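Local coordinates for NikO protein (Streptomyces tendae, PDB 4FQD) that acts as an enolpyruvyl transferase essential in nikkomycin biosynthesis, at residues V38-A43 and V257-I262; A43-S48 and L109-A114. The protein carries 4 engineered substitutions. All blocks are in the same frame, centred on the assembly; numbering follows the deposited sequence.

Helix 34-44 ties the two contacts together, with Ala43 belonging to both and the contact centres about 12 Å apart. In sequence, both segments of contact 2 fall within the span that contact 1 closes: residues 109-114 come back to the end of the helix well before residues 257-262 reach its middle. The two also touch directly. Val38 CG1 lies 3.7 Å from Tyr110 CD2, and a turn further on Ala42 CB sits 3.3 Å from Tyr110 O. Through Tyr110, whose hydroxyl reaches a sulfate ion probably taken from the crystallisation liquor, this packing extends from the buried helix to a bound anion.

Contact 1: V38-A43 and V257-I262; sequences VTTVAA and VDVTLI
Thr40 OG1 turns back onto its own helix and gives its hydrogen bond to Ser36 O, one turn earlier, while the CD2 methyl of Leu261 lies 3.9 Å from the same oxygen. The hydroxyl is buried, and the bond to Ser36 lets it sit against a hydrocarbon without needing a polar partner on the strand. The other branch does purely apolar work: Thr40 CG2 meets Val259 CG1 at 4.0 Å. With chi1 at -59° the methyl lies anti to the backbone N and the hydroxyl beside it, so that CG2 meets Val259 in the strand and OG1 meets Leu261, just beyond it. Val259 answers with CG1 in the crowded position between its backbone N and carbonyl carbon, chi1 55°, while Leu261 brings CD2 across to the hydroxyl. Both side chains pass alongside Thr40, running the other way. The contact is thin, one threonine against two aliphatic side chains, with the backbones well apart: Thr40 CA and Val259 CA are 8.8 Å from each other. Ile53 of the neighbouring strand 50-54 touches both Thr40 and Leu261 and so joins the same apolar patch. Backbone bonds from Val259 to Arg52 and Glu54 pair strand 257-260 with strand 50-54, to which it runs parallel; within this chain it is an outermost strand of the sheet. A buried helix laid against the inner face of such a mixed four-stranded sheet belongs to the beta/alpha inverse barrel of this enolpyruvyl transferase, in which helices lie inside the sheets.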
loop_
_atom_site.group_PDB
_atom_site.type_symbol
_atom_site.label_atom_id
_atom_site.label_comp_id
_atom_site.label_asym_id
_atom_site.label_seq_id
_atom_site.Cartn_x
_atom_site.Cartn_y
_atom_site.Cartn_z
ATOM N N VAL A 38 -16.195 3.310 24.694
ATOM C CA VAL A 38 -15.172 4.015 25.457
ATOM C C VAL A 38 -15.326 5.528 25.337
ATOM O O VAL A 38 -15.342 6.240 26.341
ATOM C CB VAL A 38 -13.755 3.613 25.001
ATOM C CG1 VAL A 38 -12.715 4.564 25.573
ATOM C CG2 VAL A 38 -13.458 2.173 25.400
ATOM N N THR A 39 -15.453 6.013 24.106
ATOM C CA THR A 39 -15.544 7.447 23.853
ATOM C C THR A 39 -16.859 8.050 24.345
ATOM O O THR A 39 -16.901 9.206 24.761
ATOM C CB THR A 39 -15.353 7.773 22.361
ATOM O OG1 THR A 39 -16.265 6.992 21.579
ATOM C CG2 THR A 39 -13.930 7.462 21.928
ATOM N N THR A 40 -17.931 7.265 24.294
ATOM C CA THR A 40 -19.226 7.718 24.788
ATOM C C THR A 40 -19.195 7.848 26.308
ATOM O O THR A 40 -19.691 8.824 26.872
ATOM C CB THR A 40 -20.359 6.760 24.378
ATOM O OG1 THR A 40 -20.403 6.653 22.950
ATOM C CG2 THR A 40 -21.701 7.269 24.884
ATOM N N VAL A 41 -18.604 6.854 26.963
ATOM C CA VAL A 41 -18.446 6.872 28.411
ATOM C C VAL A 41 -17.495 7.991 28.828
ATOM O O VAL A 41 -17.731 8.683 29.821
ATOM C CB VAL A 41 -17.929 5.512 28.932
ATOM C CG1 VAL A 41 -17.424 5.629 30.360
ATOM C CG2 VAL A 41 -19.024 4.459 28.836
ATOM N N ALA A 42 -16.430 8.171 28.054
ATOM C CA ALA A 42 -15.452 9.223 28.318
ATOM C C ALA A 42 -16.104 10.600 28.259
ATOM O O ALA A 42 -15.812 11.472 29.077
ATOM C CB ALA A 42 -14.301 9.139 27.329
ATOM N N ALA A 43 -16.991 10.785 27.287
ATOM C CA ALA A 43 -17.724 12.037 27.146
ATOM C C ALA A 43 -18.724 12.202 28.283
ATOM O O ALA A 43 -18.992 13.315 28.733
ATOM C CB ALA A 43 -18.434 12.084 25.804
ATOM N N VAL A 257 -28.758 12.112 27.661
ATOM C CA VAL A 257 -28.512 11.590 26.320
ATOM C C VAL A 257 -28.912 10.125 26.163
ATOM O O VAL A 257 -28.574 9.282 26.994
ATOM C CB VAL A 257 -27.024 11.740 25.926
ATOM C CG1 VAL A 257 -26.770 11.144 24.548
ATOM C CG2 VAL A 257 -26.607 13.201 25.963
ATOM N N ASP A 258 -29.641 9.835 25.089
ATOM C CA ASP A 258 -29.946 8.465 24.699
ATOM C C ASP A 258 -29.207 8.135 23.408
ATOM O O ASP A 258 -29.400 8.800 22.390
ATOM C CB ASP A 258 -31.451 8.281 24.496
ATOM C CG ASP A 258 -32.156 7.799 25.748
ATOM O OD1 ASP A 258 -31.639 8.042 26.857
ATOM O OD2 ASP A 258 -33.229 7.172 25.620
ATOM N N VAL A 259 -28.360 7.113 23.449
ATOM C CA VAL A 259 -27.571 6.749 22.278
ATOM C C VAL A 259 -27.506 5.237 22.055
ATOM O O VAL A 259 -27.274 4.465 22.985
ATOM C CB VAL A 259 -26.142 7.349 22.353
ATOM C CG1 VAL A 259 -25.454 6.945 23.648
ATOM C CG2 VAL A 259 -25.318 6.937 21.141
ATOM N N THR A 260 -27.732 4.824 20.812
ATOM C CA THR A 260 -27.605 3.423 20.432
ATOM C C THR A 260 -26.296 3.208 19.680
ATOM O O THR A 260 -26.107 3.740 18.586
ATOM C CB THR A 260 -28.778 2.976 19.545
ATOM O OG1 THR A 260 -30.014 3.227 20.225
ATOM C CG2 THR A 260 -28.668 1.493 19.227
ATOM N N LEU A 261 -25.396 2.429 20.273
ATOM C CA LEU A 261 -24.071 2.212 19.700
ATOM C C LEU A 261 -24.109 1.582 18.315
ATOM O O LEU A 261 -24.954 0.734 18.023
ATOM C CB LEU A 261 -23.214 1.344 20.623
ATOM C CG LEU A 261 -22.730 1.973 21.927
ATOM C CD1 LEU A 261 -21.817 1.013 22.676
ATOM C CD2 LEU A 261 -22.027 3.294 21.663
ATOM N N ILE A 262 -23.185 2.012 17.466
ATOM C CA ILE A 262 -22.978 1.390 16.169
ATOM C C ILE A 262 -22.447 -0.025 16.403
ATOM O O ILE A 262 -21.650 -0.243 17.317
ATOM C CB ILE A 262 -21.992 2.229 15.311
ATOM C CG1 ILE A 262 -21.847 1.656 13.901
ATOM C CG2 ILE A 262 -20.634 2.345 15.990
ATOM C CD1 ILE A 262 -21.022 2.531 12.982
#

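Contact 2: A43-S48 and L109-A114; sequences AAATAS and LYLLPA. With SO4 (sulfate ion), chain C.
The Tyr110 ring approaches the sulfate obliquely, its hydroxyl OH 2.7 Å from sulfate O1, a weak and not fully settled hydrogen bond, and Lys197 and Thr198 of helix 192-204 touch the side chain. Ser193 and Lys197 hold the same ion. From the next residue the contact is apolar. Leu111 CD2 lies 3.7 Å from Ala45 CB, and that same Ala45 CB has Ala114 CB as a second neighbour, also at 3.7 Å. In this EPSP synthase-type fold the C-terminal end of the 34-44 helical region packs here against residues 111-114 of the 112-118 region, and small side chains let the backbones close to 4.5 Å between Thr46 CA and Ala114 CA. A type I beta turn runs from Ala44 to Ala47. From it Thr46 OG1, placed between backbone N and carbonyl carbon by a chi1 of 73°, reaches back to donate to Ala43 O at 2.8 Å, tilted 27° from the carbonyl plane; the Thr46 amide adds a weak bond to the same oxygen. Exchanging Thr46 for an alanine removes OG1 and CG2, which would probably cost Ala43 O its stronger bond and open a gap beside Ala114 CB, from which CG2 lies 3.7 Å. Ala114 CB also lies 3.4 Å from Ala45 O.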
loop_
_atom_site.group_PDB
_atom_site.type_symbol
_atom_site.label_atom_id
_atom_site.label_comp_id
_atom_site.label_asym_id
_atom_site.label_seq_id
_atom_site.Cartn_x
_atom_site.Cartn_y
_atom_site.Cartn_z
ATOM N N ALA A 43 -16.991 10.785 27.287
ATOM C CA ALA A 43 -17.724 12.037 27.146
ATOM C C ALA A 43 -18.724 12.202 28.283
ATOM O O ALA A 43 -18.992 13.315 28.733
ATOM C CB ALA A 43 -18.434 12.084 25.804
ATOM N N ALA A 44 -19.270 11.081 28.745
ATOM C CA ALA A 44 -20.234 11.085 29.840
ATOM C C ALA A 44 -19.567 11.441 31.164
ATOM O O ALA A 44 -20.190 12.030 32.046
ATOM C CB ALA A 44 -20.923 9.734 29.940
ATOM N N ALA A 45 -18.293 11.082 31.293
ATOM C CA ALA A 45 -17.544 11.324 32.521
ATOM C C ALA A 45 -17.311 12.811 32.764
ATOM O O ALA A 45 -17.022 13.227 33.888
ATOM C CB ALA A 45 -16.219 10.580 32.484
ATOM N N THR A 46 -17.435 13.608 31.708
ATOM C CA THR A 46 -17.226 15.046 31.807
ATOM C C THR A 46 -18.524 15.773 32.136
ATOM O O THR A 46 -18.511 16.942 32.521
ATOM C CB THR A 46 -16.681 15.621 30.486
ATOM O OG1 THR A 46 -17.725 15.635 29.505
ATOM C CG2 THR A 46 -15.517 14.789 29.975
ATOM N N ALA A 47 -19.644 15.073 31.986
ATOM C CA ALA A 47 -20.957 15.704 32.083
ATOM C C ALA A 47 -21.605 15.568 33.459
ATOM O O ALA A 47 -21.100 14.869 34.336
ATOM C CB ALA A 47 -21.884 15.153 31.008
ATOM N N SER A 48 -22.733 16.252 33.628
ATOM C CA SER A 48 -23.515 16.180 34.856
ATOM C C SER A 48 -24.907 15.657 34.534
ATOM O O SER A 48 -25.884 16.018 35.189
ATOM C CB SER A 48 -23.621 17.560 35.505
ATOM O OG SER A 48 -22.345 18.155 35.663
ATOM N N LEU A 109 -7.901 5.664 29.909
ATOM C CA LEU A 109 -7.015 6.766 29.549
ATOM C C LEU A 109 -7.785 8.008 29.117
ATOM O O LEU A 109 -7.317 9.132 29.296
ATOM C CB LEU A 109 -6.059 6.337 28.432
ATOM C CG LEU A 109 -4.931 5.383 28.820
ATOM C CD1 LEU A 109 -4.164 4.931 27.589
ATOM C CD2 LEU A 109 -3.999 6.054 29.809
ATOM N N TYR A 110 -8.968 7.803 28.550
ATOM C CA TYR A 110 -9.768 8.912 28.044
ATOM C C TYR A 110 -10.703 9.478 29.111
ATOM O O TYR A 110 -11.609 10.255 28.810
ATOM C CB TYR A 110 -10.544 8.486 26.796
ATOM C CG TYR A 110 -9.644 7.971 25.695
ATOM C CD1 TYR A 110 -8.824 8.836 24.983
ATOM C CD2 TYR A 110 -9.607 6.621 25.374
ATOM C CE1 TYR A 110 -7.995 8.374 23.982
ATOM C CE2 TYR A 110 -8.780 6.148 24.372
ATOM C CZ TYR A 110 -7.976 7.029 23.679
ATOM O OH TYR A 110 -7.151 6.567 22.681
ATOM N N LEU A 111 -10.469 9.082 30.358
ATOM C CA LEU A 111 -11.187 9.646 31.493
ATOM C C LEU A 111 -10.397 10.820 32.054
ATOM O O LEU A 111 -10.917 11.614 32.836
ATOM C CB LEU A 111 -11.394 8.590 32.578
ATOM C CG LEU A 111 -12.316 7.422 32.226
ATOM C CD1 LEU A 111 -12.318 6.385 33.339
ATOM C CD2 LEU A 111 -13.724 7.923 31.958
ATOM N N LEU A 112 -9.135 10.915 31.645
ATOM C CA LEU A 112 -8.241 11.986 32.085
ATOM C C LEU A 112 -8.758 13.417 31.857
ATOM O O LEU A 112 -8.604 14.266 32.738
ATOM C CB LEU A 112 -6.843 11.816 31.479
ATOM C CG LEU A 112 -6.050 10.594 31.944
ATOM C CD1 LEU A 112 -4.685 10.552 31.275
ATOM C CD2 LEU A 112 -5.911 10.597 33.458
ATOM N N PRO A 113 -9.351 13.699 30.678
ATOM C CA PRO A 113 -9.911 15.045 30.502
ATOM C C PRO A 113 -11.009 15.362 31.514
ATOM O O PRO A 113 -11.118 16.503 31.958
ATOM C CB PRO A 113 -10.502 14.991 29.092
ATOM C CG PRO A 113 -9.678 13.983 28.388
ATOM C CD PRO A 113 -9.377 12.936 29.416
ATOM N N ALA A 114 -11.806 14.361 31.872
ATOM C CA ALA A 114 -12.866 14.546 32.858
ATOM C C ALA A 114 -12.287 14.779 34.250
ATOM O O ALA A 114 -12.758 15.642 34.990
ATOM C CB ALA A 114 -13.795 13.345 32.868
HETATM S S SO4 C . -7.053 4.262 20.247
HETATM O O1 SO4 C . -7.626 5.601 20.153
HETATM O O2 SO4 C . -7.607 3.576 21.411
HETATM O O3 SO4 C . -7.380 3.513 19.038
HETATM O O4 SO4 C . -5.602 4.361 20.381
#